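PDB 3EF8: putative Scyalone Dehydratase from Novosphingobium aromaticivorans DSM 12444, which is of unknown function but, as a SnoaL-like member of the NTF2 clan, may be a lyase resembling scytalone dehydratase. Local coordinates for residues 14-19 and 123-128. Numbering follows the deposited sequence.
Sequences ERMMFD and WKFKRR
Helix 14-19 lies across strand 123-125 with the two axes 8.5 Å apart and their N-to-C directions 54° from parallel, Met16 and Trp123 being the residues whose CA atoms come closest. Met16, a selenomethionine, contributes the largest share of the contact. Its CG stands anti to the backbone N (chi1 -177°), and further bends at chi2 and chi3 fold the chain over the Phe125 ring. Met16 CE lies 3.7 Å from the centroid of the Phe125 ring and almost on its normal, a CH-pi contact, while Met16 SE makes an oblique Met-aromatic approach, 3.3 Å from Phe125 CE2. Methionine, whose sulfur selenium replaces here, suits this place because its unbranched chain can bend to follow a flat ring. Nearer the backbone, Met16 CG rests 3.3 Å from Trp123 O; Met16 CE also makes an apolar contact with Trp123 CB. The Trp123 indole turns off from the helix segment, and its NE1 hydrogen-bonds Glu9. This is the helix-on-sheet packing of the NTF2-like fold, in which helix 3-25 covers a curved mixed sheet. A classic beta bulge at Lys126 and Arg127, opposite Thr115, interrupts strand 122-136. Phenylalanine offers two flat apolar faces: Arg128 CD lies over the one opposite Met16 CE, and the chi3 bend (78°) then turns the guanidinium so that Phe125 CZ lies against its face. Met17 CG meets the ring obliquely, 4.1 Å from Phe125 CZ. Arginine combines this apolar chain with a charged end: Arg128 NH2 forms a salt bridge with Asp114, and Arg128 NH1 donates to a water 3.1 Å away that in turn donates to Met17 O.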
loop_
_atom_site.group_PDB
_atom_site.type_symbol
_atom_site.label_atom_id
_atom_site.label_comp_id
_atom_site.label_asym_id
_atom_site.label_seq_id
_atom_site.Cartn_x
_atom_site.Cartn_y
_atom_site.Cartn_z
ATOM N N GLU A 14 7.063 -0.295 -11.462
ATOM C CA GLU A 14 6.247 0.204 -10.333
ATOM C C GLU A 14 5.987 1.692 -10.535
ATOM O O GLU A 14 4.828 2.157 -10.376
ATOM C CB GLU A 14 6.967 -0.032 -9.028
ATOM C CG GLU A 14 6.973 -1.487 -8.587
ATOM C CD GLU A 14 7.809 -1.823 -7.406
ATOM O OE1 GLU A 14 8.729 -1.052 -7.078
ATOM O OE2 GLU A 14 7.576 -2.926 -6.833
ATOM N N ARG A 15 7.023 2.463 -10.878
ATOM C CA ARG A 15 6.846 3.885 -11.150
ATOM C C ARG A 15 5.767 4.144 -12.206
ATOM O O ARG A 15 4.941 5.067 -12.067
ATOM C CB ARG A 15 8.190 4.531 -11.557
ATOM C CG ARG A 15 8.128 5.975 -11.955
ATOM C CD ARG A 15 7.416 6.828 -10.902
ATOM N NE ARG A 15 7.472 8.247 -11.223
ATOM C CZ ARG A 15 8.501 9.048 -10.949
ATOM N NH1 ARG A 15 9.585 8.613 -10.320
ATOM N NH2 ARG A 15 8.414 10.312 -11.329
HETATM N N MSE A 16 5.785 3.359 -13.273
HETATM C CA MSE A 16 4.797 3.555 -14.348
HETATM C C MSE A 16 3.413 3.289 -13.814
HETATM O O MSE A 16 2.462 4.044 -14.101
HETATM C CB MSE A 16 5.149 2.668 -15.548
HETATM C CG MSE A 16 4.271 2.835 -16.727
HETATM SE SE MSE A 16 2.564 1.912 -16.635
HETATM C CE MSE A 16 3.247 0.095 -17.093
HETATM N N MSE A 17 3.274 2.234 -13.014
HETATM C CA MSE A 17 1.974 1.875 -12.454
HETATM C C MSE A 17 1.455 2.991 -11.535
HETATM O O MSE A 17 0.247 3.262 -11.499
HETATM C CB MSE A 17 2.034 0.551 -11.718
HETATM C CG MSE A 17 2.424 -0.629 -12.669
HETATM SE SE MSE A 17 2.733 -2.256 -11.750
HETATM C CE MSE A 17 0.953 -2.704 -11.079
ATOM N N PHE A 18 2.370 3.607 -10.811
ATOM C CA PHE A 18 2.022 4.697 -9.913
ATOM C C PHE A 18 1.711 5.940 -10.681
ATOM O O PHE A 18 0.778 6.699 -10.344
ATOM C CB PHE A 18 3.123 4.967 -8.903
ATOM C CG PHE A 18 3.473 3.780 -8.034
ATOM C CD1 PHE A 18 2.535 2.785 -7.751
ATOM C CD2 PHE A 18 4.738 3.667 -7.484
ATOM C CE1 PHE A 18 2.869 1.672 -6.941
ATOM C CE2 PHE A 18 5.073 2.599 -6.676
ATOM C CZ PHE A 18 4.157 1.590 -6.418
ATOM N N ASP A 19 2.464 6.206 -11.731
ATOM C CA ASP A 19 2.144 7.345 -12.589
ATOM C C ASP A 19 0.768 7.183 -13.183
ATOM O O ASP A 19 -0.026 8.129 -13.298
ATOM C CB ASP A 19 3.136 7.449 -13.754
ATOM C CG ASP A 19 4.507 7.960 -13.336
ATOM O OD1 ASP A 19 4.696 8.565 -12.247
ATOM O OD2 ASP A 19 5.458 7.770 -14.146
ATOM N N TRP A 123 8.181 1.736 -20.038
ATOM C CA TRP A 123 7.242 0.650 -19.816
ATOM C C TRP A 123 5.835 1.111 -20.087
ATOM O O TRP A 123 5.433 2.210 -19.715
ATOM C CB TRP A 123 7.373 0.101 -18.379
ATOM C CG TRP A 123 8.682 -0.667 -18.160
ATOM C CD1 TRP A 123 9.835 -0.187 -17.658
ATOM C CD2 TRP A 123 8.935 -2.052 -18.484
ATOM N NE1 TRP A 123 10.802 -1.176 -17.609
ATOM C CE2 TRP A 123 10.273 -2.318 -18.144
ATOM C CE3 TRP A 123 8.170 -3.067 -19.045
ATOM C CZ2 TRP A 123 10.841 -3.580 -18.295
ATOM C CZ3 TRP A 123 8.750 -4.319 -19.200
ATOM C CH2 TRP A 123 10.060 -4.554 -18.828
ATOM N N LYS A 124 5.092 0.244 -20.724
ATOM C CA LYS A 124 3.707 0.465 -21.087
ATOM C C LYS A 124 2.918 -0.788 -20.881
ATOM O O LYS A 124 3.456 -1.890 -20.915
ATOM C CB LYS A 124 3.594 0.901 -22.566
ATOM C CG LYS A 124 4.274 2.229 -22.829
ATOM C CD LYS A 124 4.004 2.686 -24.235
ATOM C CE LYS A 124 4.648 4.016 -24.497
ATOM N NZ LYS A 124 4.459 4.358 -25.958
ATOM N N PHE A 125 1.631 -0.600 -20.641
ATOM C CA PHE A 125 0.729 -1.720 -20.596
ATOM C C PHE A 125 0.432 -2.314 -21.944
ATOM O O PHE A 125 0.020 -1.623 -22.860
ATOM C CB PHE A 125 -0.615 -1.406 -19.920
ATOM C CG PHE A 125 -0.471 -1.016 -18.444
ATOM C CD1 PHE A 125 -0.206 -1.977 -17.488
ATOM C CD2 PHE A 125 -0.651 0.311 -18.023
ATOM C CE1 PHE A 125 -0.104 -1.637 -16.144
ATOM C CE2 PHE A 125 -0.512 0.665 -16.699
ATOM C CZ PHE A 125 -0.291 -0.322 -15.764
ATOM N N LYS A 126 0.575 -3.634 -22.027
ATOM C CA LYS A 126 0.087 -4.378 -23.207
ATOM C C LYS A 126 -1.244 -5.062 -22.906
ATOM O O LYS A 126 -2.139 -5.112 -23.720
ATOM C CB LYS A 126 1.123 -5.378 -23.712
ATOM C CG LYS A 126 0.652 -6.090 -24.987
ATOM C CD LYS A 126 1.825 -6.314 -25.925
ATOM C CE LYS A 126 1.409 -6.988 -27.248
ATOM N NZ LYS A 126 0.939 -8.357 -27.038
ATOM N N ARG A 127 -1.389 -5.584 -21.684
ATOM C CA ARG A 127 -2.651 -6.119 -21.223
ATOM C C ARG A 127 -2.852 -5.778 -19.756
ATOM O O ARG A 127 -1.911 -5.834 -18.984
ATOM C CB ARG A 127 -2.739 -7.653 -21.374
ATOM C CG ARG A 127 -4.103 -8.174 -20.958
ATOM C CD ARG A 127 -4.340 -9.655 -21.371
ATOM N NE ARG A 127 -5.471 -10.230 -20.629
ATOM C CZ ARG A 127 -6.729 -10.148 -21.045
ATOM N NH1 ARG A 127 -6.992 -9.524 -22.186
ATOM N NH2 ARG A 127 -7.713 -10.660 -20.337
ATOM N N ARG A 128 -4.078 -5.394 -19.404
ATOM C CA ARG A 128 -4.519 -5.304 -18.003
ATOM C C ARG A 128 -5.797 -6.068 -17.827
ATOM O O ARG A 128 -6.780 -5.831 -18.559
ATOM C CB ARG A 128 -4.792 -3.877 -17.533
ATOM C CG ARG A 128 -3.707 -2.915 -17.723
ATOM C CD ARG A 128 -3.825 -1.778 -16.723
ATOM N NE ARG A 128 -3.334 -2.206 -15.407
ATOM C CZ ARG A 128 -3.070 -1.405 -14.394
ATOM N NH1 ARG A 128 -3.394 -0.125 -14.442
ATOM N NH2 ARG A 128 -2.471 -1.894 -13.341
HETATM O O HOH W 1 -1.987 1.016 -11.887
#